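Local coordinates for uncharacterized protein (Leishmania major, PDB 2B4W), which is of unknown function but belongs to the DUF1861 family of the beta-fructosidase clan, whose members are built as five-bladed beta-propellers, at residues A6-N11 against K247-P252; V18-K23 against D278-V283; G41-Y46 against D69-V74; I269-D274 against I293-K298. All coordinates share one frame; numbering follows the deposited sequence.

Contact 1 (A6-N11 against K247-P252); sequences AAFEAN and KSCYPP
Ser248 OG donates a hydrogen bond to Glu9 OE1, very short at 2.5 Å. Beside it, Phe8 meets Cys249. Cys249 SG lies 3.6 Å from Phe8 CE2, at the ring edge and almost in its plane. It is a Cys sulfur-aromatic contact, and SG sits 82° off the ring normal.

The second carboxylate oxygen of Glu9 is used as well. Water 1 donates to Glu9 OE2 at 2.8 Å and accepts a weak bond from the backbone N of Ser248. The Glu9 chain is bent at chi2 (-72°), which swings the carboxylate from the flank of the helix over to Ser248. Phe8 has CG anti to its backbone N (chi1 177°), and the ring reaches out to the 3-10 turn of residues 247-249.

Further out, Lys5 forms a salt bridge with Glu9 OE2, and Thr246 bonds both Glu9 OE2 and Ser248 OG. Cys249 also packs on Ile291.

The contact joins the N-terminal helix to the loop after strand 238-245. Its polar half holds both carboxylate oxygens, and the nearby lysine probably favours the charged form of Glu9.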
loop_
_atom_site.group_PDB
_atom_site.type_symbol
_atom_site.label_atom_id
_atom_site.label_comp_id
_atom_site.label_asym_id
_atom_site.label_seq_id
_atom_site.Cartn_x
_atom_site.Cartn_y
_atom_site.Cartn_z
ATOM N N ALA A 6 10.448 -8.046 -18.364
ATOM C CA ALA A 6 11.507 -9.017 -18.678
ATOM C C ALA A 6 12.881 -8.413 -18.448
ATOM O O ALA A 6 13.854 -9.030 -17.988
ATOM C CB ALA A 6 11.342 -9.516 -20.105
ATOM N N ALA A 7 12.966 -7.117 -18.772
ATOM C CA ALA A 7 14.237 -6.446 -18.458
ATOM C C ALA A 7 14.456 -6.463 -16.952
ATOM O O ALA A 7 15.539 -6.825 -16.493
ATOM C CB ALA A 7 14.242 -5.042 -19.022
ATOM N N PHE A 8 13.428 -6.087 -16.187
ATOM C CA PHE A 8 13.568 -6.057 -14.735
ATOM C C PHE A 8 14.042 -7.409 -14.207
ATOM O O PHE A 8 15.049 -7.480 -13.508
ATOM C CB PHE A 8 12.277 -5.690 -13.998
ATOM C CG PHE A 8 12.397 -5.717 -12.473
ATOM C CD1 PHE A 8 12.943 -4.635 -11.792
ATOM C CD2 PHE A 8 11.978 -6.789 -11.713
ATOM C CE1 PHE A 8 13.055 -4.650 -10.416
ATOM C CE2 PHE A 8 12.073 -6.817 -10.333
ATOM C CZ PHE A 8 12.609 -5.734 -9.677
ATOM N N GLU A 9 13.296 -8.457 -14.539
ATOM C CA GLU A 9 13.676 -9.798 -14.114
ATOM C C GLU A 9 15.143 -10.125 -14.403
ATOM O O GLU A 9 15.765 -10.852 -13.637
ATOM C CB GLU A 9 12.827 -10.856 -14.821
ATOM C CG GLU A 9 11.346 -10.718 -14.567
ATOM C CD GLU A 9 10.928 -11.116 -13.168
ATOM O OE1 GLU A 9 11.652 -11.811 -12.432
ATOM O OE2 GLU A 9 9.807 -10.705 -12.812
ATOM N N ALA A 10 15.644 -9.585 -15.496
ATOM C CA ALA A 10 17.009 -9.809 -15.938
ATOM C C ALA A 10 17.992 -8.965 -15.140
ATOM O O ALA A 10 19.107 -9.377 -14.820
ATOM C CB ALA A 10 17.114 -9.482 -17.421
ATOM N N ASN A 11 17.538 -7.751 -14.829
ATOM C CA ASN A 11 18.391 -6.781 -14.162
ATOM C C ASN A 11 18.083 -6.576 -12.694
ATOM O O ASN A 11 18.556 -5.609 -12.085
ATOM C CB ASN A 11 18.243 -5.451 -14.930
ATOM C CG ASN A 11 18.911 -5.538 -16.291
ATOM O OD1 ASN A 11 20.090 -5.900 -16.365
ATOM N ND2 ASN A 11 18.164 -5.225 -17.345
ATOM N N LYS A 247 7.236 -11.072 -8.153
ATOM C CA LYS A 247 7.046 -12.356 -7.492
ATOM C C LYS A 247 8.364 -13.092 -7.280
ATOM O O LYS A 247 8.625 -13.668 -6.226
ATOM C CB LYS A 247 6.122 -13.265 -8.320
ATOM C CG LYS A 247 5.109 -14.144 -7.678
ATOM C CD LYS A 247 5.387 -14.612 -6.277
ATOM C CE LYS A 247 4.474 -15.792 -5.928
ATOM N NZ LYS A 247 5.324 -16.996 -5.721
ATOM N N SER A 248 9.207 -13.098 -8.321
ATOM C CA SER A 248 10.459 -13.835 -8.230
ATOM C C SER A 248 11.483 -13.173 -7.322
ATOM O O SER A 248 12.548 -13.763 -7.090
ATOM C CB SER A 248 11.105 -13.948 -9.615
ATOM O OG SER A 248 11.272 -12.623 -10.102
ATOM N N CYS A 249 11.194 -11.973 -6.840
ATOM C CA CYS A 249 12.078 -11.242 -5.948
ATOM C C CYS A 249 12.024 -11.719 -4.502
ATOM O O CYS A 249 12.950 -11.492 -3.725
ATOM C CB CYS A 249 11.671 -9.761 -5.918
ATOM S SG CYS A 249 12.110 -8.886 -7.410
ATOM N N TYR A 250 10.899 -12.333 -4.181
ATOM C CA TYR A 250 10.513 -12.860 -2.889
ATOM C C TYR A 250 10.660 -14.373 -2.883
ATOM O O TYR A 250 10.590 -14.978 -3.947
ATOM C CB TYR A 250 9.055 -12.478 -2.559
ATOM C CG TYR A 250 8.827 -10.981 -2.626
ATOM C CD1 TYR A 250 8.581 -10.325 -3.821
ATOM C CD2 TYR A 250 8.860 -10.225 -1.458
ATOM C CE1 TYR A 250 8.372 -8.950 -3.886
ATOM C CE2 TYR A 250 8.654 -8.860 -1.515
ATOM C CZ TYR A 250 8.416 -8.226 -2.708
ATOM O OH TYR A 250 8.206 -6.858 -2.717
ATOM N N PRO A 251 10.848 -14.981 -1.732
ATOM C CA PRO A 251 10.951 -16.439 -1.722
ATOM C C PRO A 251 9.727 -17.102 -2.356
ATOM O O PRO A 251 8.618 -16.579 -2.467
ATOM C CB PRO A 251 11.034 -16.789 -0.238
ATOM C CG PRO A 251 11.555 -15.550 0.417
ATOM C CD PRO A 251 11.002 -14.412 -0.393
ATOM N N PRO A 252 9.971 -18.314 -2.836
ATOM C CA PRO A 252 8.902 -19.124 -3.416
ATOM C C PRO A 252 7.796 -19.410 -2.407
ATOM O O PRO A 252 8.019 -19.679 -1.227
ATOM C CB PRO A 252 9.612 -20.429 -3.781
ATOM C CG PRO A 252 10.858 -20.439 -2.957
ATOM C CD PRO A 252 11.275 -18.993 -2.879
HETATM O O HOH W 1 8.109 -12.473 -11.398
#

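Contact 2 (V18-K23 against D278-V283); sequences VLLTFK and DLYSGV
Leu19 and Val283 have CA atoms 8.7 Å apart, and those of Leu20 and Tyr280 are 9.1 Å apart, so the two backbones stand too far from each other to pair. Side chains alone bridge the gap, and all of them meet through carbon.

Leu20 points toward the other strand. Leu20 CD1 comes to the edge of the Tyr280 ring, near the ring plane, 4.1 Å from Tyr280 CD2. CE2 is almost as close to the same methyl, which therefore sits beside one bond of the ring. The two side chains cross at about a right angle. Tyr280 has CG beside its backbone N (chi1 -66°), which brings the ring to this side, and the ring's own rotation (chi2 79°) presents the CD2-CE2 edge to the leucine.

Strand 287-293 lies between the two strands in the sheet and is antiparallel to both. Val18 pairs with Arg290 and Leu20 with Glu288 on one flank of it. The contact thus links next-but-one strands of the sheet, consistent with a propeller blade completed by the N-terminal strand. Tyr280 also packs on Arg290 of the middle strand and on Val270 of the strand beyond.

The second touch is lighter. Leu19 CD2 reaches Val283 CG2 at 4.3 Å, methyl against methyl. Val283 points toward Leu19, whereas Leu19 leaves its backbone across that direction and only its branch arrives.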
loop_
_atom_site.group_PDB
_atom_site.type_symbol
_atom_site.label_atom_id
_atom_site.label_comp_id
_atom_site.label_asym_id
_atom_site.label_seq_id
_atom_site.Cartn_x
_atom_site.Cartn_y
_atom_site.Cartn_z
ATOM N N VAL A 18 12.776 -12.133 1.977
ATOM C CA VAL A 18 12.169 -12.939 3.018
ATOM C C VAL A 18 10.639 -12.892 2.871
ATOM O O VAL A 18 10.131 -12.013 2.162
ATOM C CB VAL A 18 12.482 -12.494 4.457
ATOM C CG1 VAL A 18 13.979 -12.454 4.753
ATOM C CG2 VAL A 18 11.859 -11.125 4.722
ATOM N N LEU A 19 10.030 -13.846 3.578
ATOM C CA LEU A 19 8.578 -13.838 3.767
ATOM C C LEU A 19 8.323 -13.582 5.248
ATOM O O LEU A 19 9.014 -14.151 6.097
ATOM C CB LEU A 19 7.914 -15.122 3.290
ATOM C CG LEU A 19 7.910 -15.330 1.767
ATOM C CD1 LEU A 19 7.294 -16.684 1.436
ATOM C CD2 LEU A 19 7.197 -14.199 1.039
ATOM N N LEU A 20 7.354 -12.716 5.529
ATOM C CA LEU A 20 7.033 -12.466 6.927
ATOM C C LEU A 20 6.405 -13.736 7.509
ATOM O O LEU A 20 5.758 -14.481 6.774
ATOM C CB LEU A 20 6.053 -11.312 7.138
ATOM C CG LEU A 20 6.412 -9.966 6.505
ATOM C CD1 LEU A 20 5.708 -8.808 7.197
ATOM C CD2 LEU A 20 7.914 -9.773 6.519
ATOM N N THR A 21 6.607 -13.935 8.797
ATOM C CA THR A 21 5.947 -15.017 9.519
ATOM C C THR A 21 4.931 -14.342 10.444
ATOM O O THR A 21 5.260 -13.316 11.054
ATOM C CB THR A 21 6.850 -15.941 10.355
ATOM O OG1 THR A 21 7.440 -15.194 11.426
ATOM C CG2 THR A 21 7.965 -16.519 9.512
ATOM N N PHE A 22 3.720 -14.864 10.503
ATOM C CA PHE A 22 2.647 -14.311 11.317
ATOM C C PHE A 22 2.179 -15.377 12.317
ATOM O O PHE A 22 2.078 -16.526 11.900
ATOM C CB PHE A 22 1.458 -13.820 10.492
ATOM C CG PHE A 22 1.785 -12.669 9.561
ATOM C CD1 PHE A 22 2.247 -12.894 8.279
ATOM C CD2 PHE A 22 1.631 -11.373 9.995
ATOM C CE1 PHE A 22 2.535 -11.821 7.457
ATOM C CE2 PHE A 22 1.910 -10.302 9.173
ATOM C CZ PHE A 22 2.379 -10.518 7.896
ATOM N N LYS A 23 1.927 -14.982 13.554
ATOM C CA LYS A 23 1.484 -15.815 14.657
ATOM C C LYS A 23 0.196 -15.307 15.270
ATOM O O LYS A 23 -0.104 -14.125 15.302
ATOM C CB LYS A 23 2.546 -15.926 15.746
ATOM C CG LYS A 23 3.830 -16.620 15.334
ATOM C CD LYS A 23 4.982 -16.188 16.242
ATOM C CE LYS A 23 5.650 -17.417 16.847
ATOM N NZ LYS A 23 6.079 -18.364 15.775
ATOM N N ASP A 278 13.415 -1.070 2.764
ATOM C CA ASP A 278 12.695 -2.336 2.779
ATOM C C ASP A 278 11.317 -2.114 2.139
ATOM O O ASP A 278 10.514 -1.306 2.599
ATOM C CB ASP A 278 12.501 -2.919 4.169
ATOM C CG ASP A 278 13.758 -3.400 4.846
ATOM O OD1 ASP A 278 14.581 -4.054 4.165
ATOM O OD2 ASP A 278 13.890 -3.149 6.068
ATOM N N LEU A 279 11.081 -2.856 1.078
ATOM C CA LEU A 279 9.806 -3.002 0.422
ATOM C C LEU A 279 9.026 -4.198 0.970
ATOM O O LEU A 279 9.480 -5.339 0.891
ATOM C CB LEU A 279 10.058 -3.189 -1.073
ATOM C CG LEU A 279 8.831 -3.340 -1.963
ATOM C CD1 LEU A 279 7.923 -2.122 -1.826
ATOM C CD2 LEU A 279 9.275 -3.522 -3.406
ATOM N N TYR A 280 7.858 -3.907 1.500
ATOM C CA TYR A 280 6.839 -4.835 1.960
ATOM C C TYR A 280 5.761 -4.962 0.898
ATOM O O TYR A 280 5.296 -3.981 0.302
ATOM C CB TYR A 280 6.259 -4.352 3.286
ATOM C CG TYR A 280 7.258 -4.381 4.424
ATOM C CD1 TYR A 280 8.223 -3.406 4.615
ATOM C CD2 TYR A 280 7.214 -5.440 5.320
ATOM C CE1 TYR A 280 9.121 -3.477 5.674
ATOM C CE2 TYR A 280 8.097 -5.513 6.366
ATOM C CZ TYR A 280 9.050 -4.532 6.548
ATOM O OH TYR A 280 9.905 -4.674 7.614
ATOM N N SER A 281 5.385 -6.221 0.647
ATOM C CA SER A 281 4.417 -6.486 -0.395
ATOM C C SER A 281 3.564 -7.711 -0.091
ATOM O O SER A 281 4.059 -8.648 0.530
ATOM C CB SER A 281 5.122 -6.756 -1.725
ATOM O OG SER A 281 4.226 -6.671 -2.827
ATOM N N GLY A 282 2.318 -7.641 -0.566
ATOM C CA GLY A 282 1.524 -8.867 -0.631
ATOM C C GLY A 282 2.139 -9.713 -1.749
ATOM O O GLY A 282 2.589 -9.157 -2.748
ATOM N N VAL A 283 2.153 -11.016 -1.549
ATOM C CA VAL A 283 2.740 -11.977 -2.468
ATOM C C VAL A 283 1.725 -13.050 -2.866
ATOM O O VAL A 283 1.217 -13.759 -1.993
ATOM C CB VAL A 283 3.976 -12.611 -1.803
ATOM C CG1 VAL A 283 4.534 -13.708 -2.691
ATOM C CG2 VAL A 283 5.032 -11.552 -1.495
#

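Contact 3 (G41-Y46 against D69-V74)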
loop_
_atom_site.group_PDB
_atom_site.type_symbol
_atom_site.label_atom_id
_atom_site.label_comp_id
_atom_site.label_asym_id
_atom_site.label_seq_id
_atom_site.Cartn_x
_atom_site.Cartn_y
_atom_site.Cartn_z
ATOM N N GLY A 41 6.465 2.260 20.997
ATOM C CA GLY A 41 7.781 1.661 21.054
ATOM C C GLY A 41 7.953 0.399 20.257
ATOM O O GLY A 41 9.013 -0.232 20.264
ATOM N N LYS A 42 6.926 -0.028 19.510
ATOM C CA LYS A 42 7.105 -1.224 18.713
ATOM C C LYS A 42 6.571 -1.063 17.283
ATOM O O LYS A 42 5.624 -0.318 17.066
ATOM C CB LYS A 42 6.397 -2.429 19.345
ATOM C CG LYS A 42 6.066 -2.301 20.816
ATOM C CD LYS A 42 5.969 -3.655 21.500
ATOM C CE LYS A 42 5.186 -3.561 22.811
ATOM N NZ LYS A 42 5.175 -4.878 23.534
ATOM N N THR A 43 7.230 -1.806 16.404
ATOM C CA THR A 43 6.901 -1.915 15.002
ATOM C C THR A 43 5.618 -2.760 14.922
ATOM O O THR A 43 5.503 -3.776 15.608
ATOM C CB THR A 43 8.043 -2.545 14.212
ATOM O OG1 THR A 43 9.173 -1.669 14.210
ATOM C CG2 THR A 43 7.666 -2.759 12.746
ATOM N N HIS A 44 4.676 -2.297 14.135
ATOM C CA HIS A 44 3.373 -2.924 13.943
ATOM C C HIS A 44 3.057 -2.982 12.443
ATOM O O HIS A 44 3.690 -2.359 11.586
ATOM C CB HIS A 44 2.268 -2.170 14.628
ATOM C CG HIS A 44 2.239 -2.151 16.111
ATOM N ND1 HIS A 44 3.001 -1.287 16.860
ATOM C CD2 HIS A 44 1.512 -2.891 16.995
ATOM C CE1 HIS A 44 2.741 -1.511 18.137
ATOM N NE2 HIS A 44 1.844 -2.479 18.266
ATOM N N ILE A 45 2.050 -3.791 12.147
ATOM C CA ILE A 45 1.555 -3.909 10.784
ATOM C C ILE A 45 0.083 -4.357 10.814
ATOM O O ILE A 45 -0.278 -5.161 11.672
ATOM C CB ILE A 45 2.400 -4.847 9.920
ATOM C CG1 ILE A 45 2.175 -4.577 8.444
ATOM C CG2 ILE A 45 2.181 -6.321 10.236
ATOM C CD1 ILE A 45 3.069 -5.292 7.459
ATOM N N TYR A 46 -0.721 -3.796 9.911
ATOM C CA TYR A 46 -2.057 -4.347 9.686
ATOM C C TYR A 46 -1.986 -5.364 8.552
ATOM O O TYR A 46 -1.323 -5.121 7.543
ATOM C CB TYR A 46 -3.087 -3.291 9.295
ATOM C CG TYR A 46 -3.369 -2.275 10.365
ATOM C CD1 TYR A 46 -4.226 -2.535 11.427
ATOM C CD2 TYR A 46 -2.756 -1.032 10.280
ATOM C CE1 TYR A 46 -4.474 -1.579 12.407
ATOM C CE2 TYR A 46 -2.996 -0.088 11.245
ATOM C CZ TYR A 46 -3.848 -0.359 12.298
ATOM O OH TYR A 46 -4.028 0.639 13.212
ATOM N N ASP A 69 11.191 -9.958 11.118
ATOM C CA ASP A 69 10.191 -10.402 10.137
ATOM C C ASP A 69 9.163 -11.366 10.730
ATOM O O ASP A 69 8.558 -12.198 10.058
ATOM C CB ASP A 69 10.896 -10.991 8.912
ATOM C CG ASP A 69 11.846 -9.994 8.275
ATOM O OD1 ASP A 69 11.458 -8.837 7.997
ATOM O OD2 ASP A 69 13.016 -10.352 8.021
ATOM N N GLU A 70 8.885 -11.221 12.027
ATOM C CA GLU A 70 7.894 -11.960 12.777
ATOM C C GLU A 70 6.934 -11.028 13.521
ATOM O O GLU A 70 7.278 -10.117 14.274
ATOM C CB GLU A 70 8.521 -12.906 13.804
ATOM C CG GLU A 70 7.440 -13.623 14.632
ATOM C CD GLU A 70 8.098 -14.357 15.793
ATOM O OE1 GLU A 70 8.853 -15.312 15.523
ATOM O OE2 GLU A 70 7.893 -13.993 16.964
ATOM N N PHE A 71 5.654 -11.284 13.291
ATOM C CA PHE A 71 4.537 -10.450 13.690
ATOM C C PHE A 71 3.449 -11.250 14.380
ATOM O O PHE A 71 2.945 -12.252 13.858
ATOM C CB PHE A 71 4.005 -9.726 12.432
ATOM C CG PHE A 71 4.921 -8.570 12.023
ATOM C CD1 PHE A 71 4.711 -7.326 12.584
ATOM C CD2 PHE A 71 5.933 -8.755 11.112
ATOM C CE1 PHE A 71 5.535 -6.269 12.245
ATOM C CE2 PHE A 71 6.767 -7.710 10.754
ATOM C CZ PHE A 71 6.548 -6.476 11.324
ATOM N N THR A 72 3.058 -10.812 15.582
ATOM C CA THR A 72 2.007 -11.535 16.297
ATOM C C THR A 72 0.731 -10.711 16.421
ATOM O O THR A 72 0.700 -9.526 16.743
ATOM C CB THR A 72 2.453 -11.970 17.702
ATOM O OG1 THR A 72 3.514 -12.909 17.604
ATOM C CG2 THR A 72 1.355 -12.730 18.413
ATOM N N ALA A 73 -0.390 -11.386 16.155
ATOM C CA ALA A 73 -1.652 -10.654 16.128
ATOM C C ALA A 73 -1.933 -10.071 17.496
ATOM O O ALA A 73 -1.659 -10.732 18.506
ATOM C CB ALA A 73 -2.756 -11.606 15.671
ATOM N N VAL A 74 -2.478 -8.863 17.524
ATOM C CA VAL A 74 -2.883 -8.297 18.802
ATOM C C VAL A 74 -4.322 -8.727 19.110
ATOM O O VAL A 74 -5.195 -8.429 18.293
ATOM C CB VAL A 74 -2.833 -6.765 18.841
ATOM C CG1 VAL A 74 -3.570 -6.259 20.077
ATOM C CG2 VAL A 74 -1.394 -6.274 18.803
#
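Ile45 and Thr43 grip the ring of Phe71 in two different ways. The CG2 methyl of Ile45 lies over one face in a CH-pi contact, 4.0 Å from the ring centroid. Ile45 CG2 is 3.6 Å from Phe71 CD1. Ile45 has CG1 anti to its backbone N, and CG2 falls between the N and the carbonyl carbon, directed at the ring. The CG2 methyl of Thr43 instead touches the ring edge, near its plane, 4.1 Å from Phe71 CZ. Thr43 holds this methyl anti to its backbone N.

Phe71 leaves its backbone toward strand 42-46. Its CG lies beside the backbone N (chi1 -76°) and the ring is turned across (chi2 -88°). CE1 also meets the carbonyl carbon of His44. The side chain of His44 leaves on the other side, where its ring meets that of Phe37.

The axes of strands 42-46 and 70-73 approach to 8.1 Å, their directions 69° apart. Strand 59-67 pairs with both strands; on the 42-50 side Thr43 is backbone-bonded to Glu65 and Ile45 to Phe63. The contact therefore spans next-but-one strands of a strongly twisted sheet, consistent with a propeller blade.

Phe22 packs on Phe71 from strand 16-23.

Contact 4 (I269-D274 against I293-K298); sequences IVMRSD and IDYPFK
Ile269 pushes its CD1 methyl against Phe297 and Pro296. Ile269 CD1 is 3.8 Å from CE2 of Phe297 and 4.3 Å from CG of Pro296. It is a bump set into the notch between the two rings. Its CG1 branch lies between the backbone N and the carbonyl carbon (chi1 58°), and the rest of the chain is extended, which carries CD1 forward to the notch. Ile269 and Phe297 approach from opposite directions.

The notch has its own shape. Pro296 CG sits over the centre of one face of Phe297. The hydroxyl of Tyr295 lies at the edge of the Phe297 ring, in plane, and is hydrogen-bonded to Gly301 O.

A second bump is Met271, present as selenomethionine. Its chain is bent at chi2 and chi3, and Met271 SE comes obliquely to the Tyr295 ring, 3.8 Å from Tyr295 CD1. This is a Met-aromatic contact, and the two side chains cross at about a right angle.

Strand 264-271 belongs to one sheet of the propeller-like fold. The loop 294-298 leaves the same sheet after strand 287-293 and runs to strand 303-304, at the edge of the neighbouring five-stranded sheet. Leu198 and Ile206 of that sheet both touch Phe297, and Ile303 touches Ile269, Met271 and Tyr295.

One face of the Tyr295 ring is packed by the backbone N of Phe297, 3.7 Å above the plane and offset toward the rim.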
loop_
_atom_site.group_PDB
_atom_site.type_symbol
_atom_site.label_atom_id
_atom_site.label_comp_id
_atom_site.label_asym_id
_atom_site.label_seq_id
_atom_site.Cartn_x
_atom_site.Cartn_y
_atom_site.Cartn_z
ATOM N N ILE A 269 7.180 1.162 1.451
ATOM C CA ILE A 269 8.587 1.052 1.802
ATOM C C ILE A 269 8.899 1.633 3.180
ATOM O O ILE A 269 8.207 2.501 3.710
ATOM C CB ILE A 269 9.511 1.779 0.802
ATOM C CG1 ILE A 269 9.136 3.238 0.734
ATOM C CG2 ILE A 269 9.533 1.052 -0.537
ATOM C CD1 ILE A 269 10.012 4.149 -0.116
ATOM N N VAL A 270 9.986 1.113 3.746
ATOM C CA VAL A 270 10.512 1.649 4.999
ATOM C C VAL A 270 11.958 2.097 4.772
ATOM O O VAL A 270 12.762 1.304 4.288
ATOM C CB VAL A 270 10.450 0.616 6.129
ATOM C CG1 VAL A 270 11.108 1.138 7.392
ATOM C CG2 VAL A 270 9.008 0.208 6.442
HETATM N N MSE A 271 12.289 3.332 5.109
HETATM C CA MSE A 271 13.650 3.847 5.001
HETATM C C MSE A 271 14.598 3.129 5.944
HETATM O O MSE A 271 14.369 2.949 7.138
HETATM C CB MSE A 271 13.633 5.342 5.287
HETATM C CG MSE A 271 14.547 6.271 4.538
HETATM SE SE MSE A 271 14.651 5.970 2.633
HETATM C CE MSE A 271 16.532 5.597 2.810
ATOM N N ARG A 272 15.743 2.694 5.425
ATOM C CA ARG A 272 16.720 2.027 6.282
ATOM C C ARG A 272 17.880 2.971 6.587
ATOM O O ARG A 272 18.059 3.923 5.829
ATOM C CB ARG A 272 17.284 0.781 5.602
ATOM C CG ARG A 272 16.240 -0.299 5.336
ATOM C CD ARG A 272 16.774 -1.329 4.349
ATOM N NE ARG A 272 18.024 -1.897 4.822
ATOM C CZ ARG A 272 18.255 -3.034 5.447
ATOM N NH1 ARG A 272 17.298 -3.897 5.742
ATOM N NH2 ARG A 272 19.516 -3.311 5.775
ATOM N N SER A 273 18.648 2.697 7.640
ATOM C CA SER A 273 19.697 3.666 8.007
ATOM C C SER A 273 20.892 3.547 7.067
ATOM O O SER A 273 21.628 4.526 6.874
ATOM C CB SER A 273 20.159 3.593 9.456
ATOM O OG SER A 273 20.165 2.352 10.117
ATOM N N ASP A 274 21.072 2.383 6.450
ATOM C CA ASP A 274 22.160 2.231 5.475
ATOM C C ASP A 274 21.807 2.862 4.153
ATOM O O ASP A 274 22.553 2.812 3.172
ATOM C CB ASP A 274 22.485 0.753 5.325
ATOM C CG ASP A 274 21.364 -0.090 4.750
ATOM O OD1 ASP A 274 20.417 0.430 4.121
ATOM O OD2 ASP A 274 21.450 -1.323 4.943
ATOM N N ILE A 293 15.964 -3.244 -1.347
ATOM C CA ILE A 293 16.207 -2.664 -2.636
ATOM C C ILE A 293 16.775 -1.246 -2.505
ATOM O O ILE A 293 16.726 -0.644 -1.440
ATOM C CB ILE A 293 14.902 -2.642 -3.447
ATOM C CG1 ILE A 293 13.762 -1.845 -2.827
ATOM C CG2 ILE A 293 14.415 -4.064 -3.707
ATOM C CD1 ILE A 293 12.715 -1.404 -3.827
ATOM N N ASP A 294 17.332 -0.722 -3.569
ATOM C CA ASP A 294 17.830 0.639 -3.632
ATOM C C ASP A 294 16.665 1.626 -3.492
ATOM O O ASP A 294 15.540 1.308 -3.889
ATOM C CB ASP A 294 18.533 0.905 -4.956
ATOM C CG ASP A 294 19.672 -0.062 -5.216
ATOM O OD1 ASP A 294 20.657 -0.026 -4.452
ATOM O OD2 ASP A 294 19.565 -0.859 -6.171
ATOM N N TYR A 295 17.001 2.781 -2.942
ATOM C CA TYR A 295 16.083 3.898 -2.859
ATOM C C TYR A 295 15.457 4.175 -4.222
ATOM O O TYR A 295 16.127 4.463 -5.212
ATOM C CB TYR A 295 16.758 5.166 -2.379
ATOM C CG TYR A 295 15.833 6.338 -2.126
ATOM C CD1 TYR A 295 14.818 6.266 -1.189
ATOM C CD2 TYR A 295 15.971 7.529 -2.831
ATOM C CE1 TYR A 295 13.973 7.334 -0.945
ATOM C CE2 TYR A 295 15.125 8.608 -2.608
ATOM C CZ TYR A 295 14.134 8.501 -1.655
ATOM O OH TYR A 295 13.286 9.556 -1.412
ATOM N N PRO A 296 14.135 4.094 -4.284
ATOM C CA PRO A 296 13.491 4.214 -5.591
ATOM C C PRO A 296 13.057 5.601 -6.043
ATOM O O PRO A 296 12.364 5.718 -7.066
ATOM C CB PRO A 296 12.240 3.349 -5.339
ATOM C CG PRO A 296 11.887 3.639 -3.925
ATOM C CD PRO A 296 13.184 3.848 -3.194
ATOM N N PHE A 297 13.407 6.676 -5.359
ATOM C CA PHE A 297 13.039 8.005 -5.849
ATOM C C PHE A 297 14.306 8.839 -6.038
ATOM O O PHE A 297 14.276 10.071 -5.926
ATOM C CB PHE A 297 12.091 8.723 -4.890
ATOM C CG PHE A 297 10.921 7.926 -4.343
ATOM C CD1 PHE A 297 10.022 7.318 -5.199
ATOM C CD2 PHE A 297 10.722 7.783 -2.981
ATOM C CE1 PHE A 297 8.943 6.590 -4.723
ATOM C CE2 PHE A 297 9.651 7.050 -2.493
ATOM C CZ PHE A 297 8.764 6.432 -3.364
ATOM N N LYS A 298 15.398 8.127 -6.315
ATOM C CA LYS A 298 16.712 8.728 -6.506
ATOM C C LYS A 298 16.643 9.963 -7.402
ATOM O O LYS A 298 16.029 9.982 -8.462
ATOM C CB LYS A 298 17.693 7.698 -7.067
#

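How the contacts relate
Starting from the N terminus, helix 3-11 leads into strand 16-23. Contact 1 closes a loop of 235 residues from the helix, and contact 2 closes one of 254 from the strand. These two cross along the chain, and they touch where Tyr250 packs on Ser281. Contact 3 closes a short loop nested inside both. It is joined to contact 2 through neighbouring strands 16-23 and 70-73. Contact 4 closes a loop of 18 residues, after contacts 1 and 3 in series but crossing contact 2. Asp278 links it to contact 2 by a salt bridge to Arg272. One mixed sheet takes in N-terminal strand 16-23 and the C-terminal strands from 264 to 293; contact 4 also ties it to the five-stranded sheet.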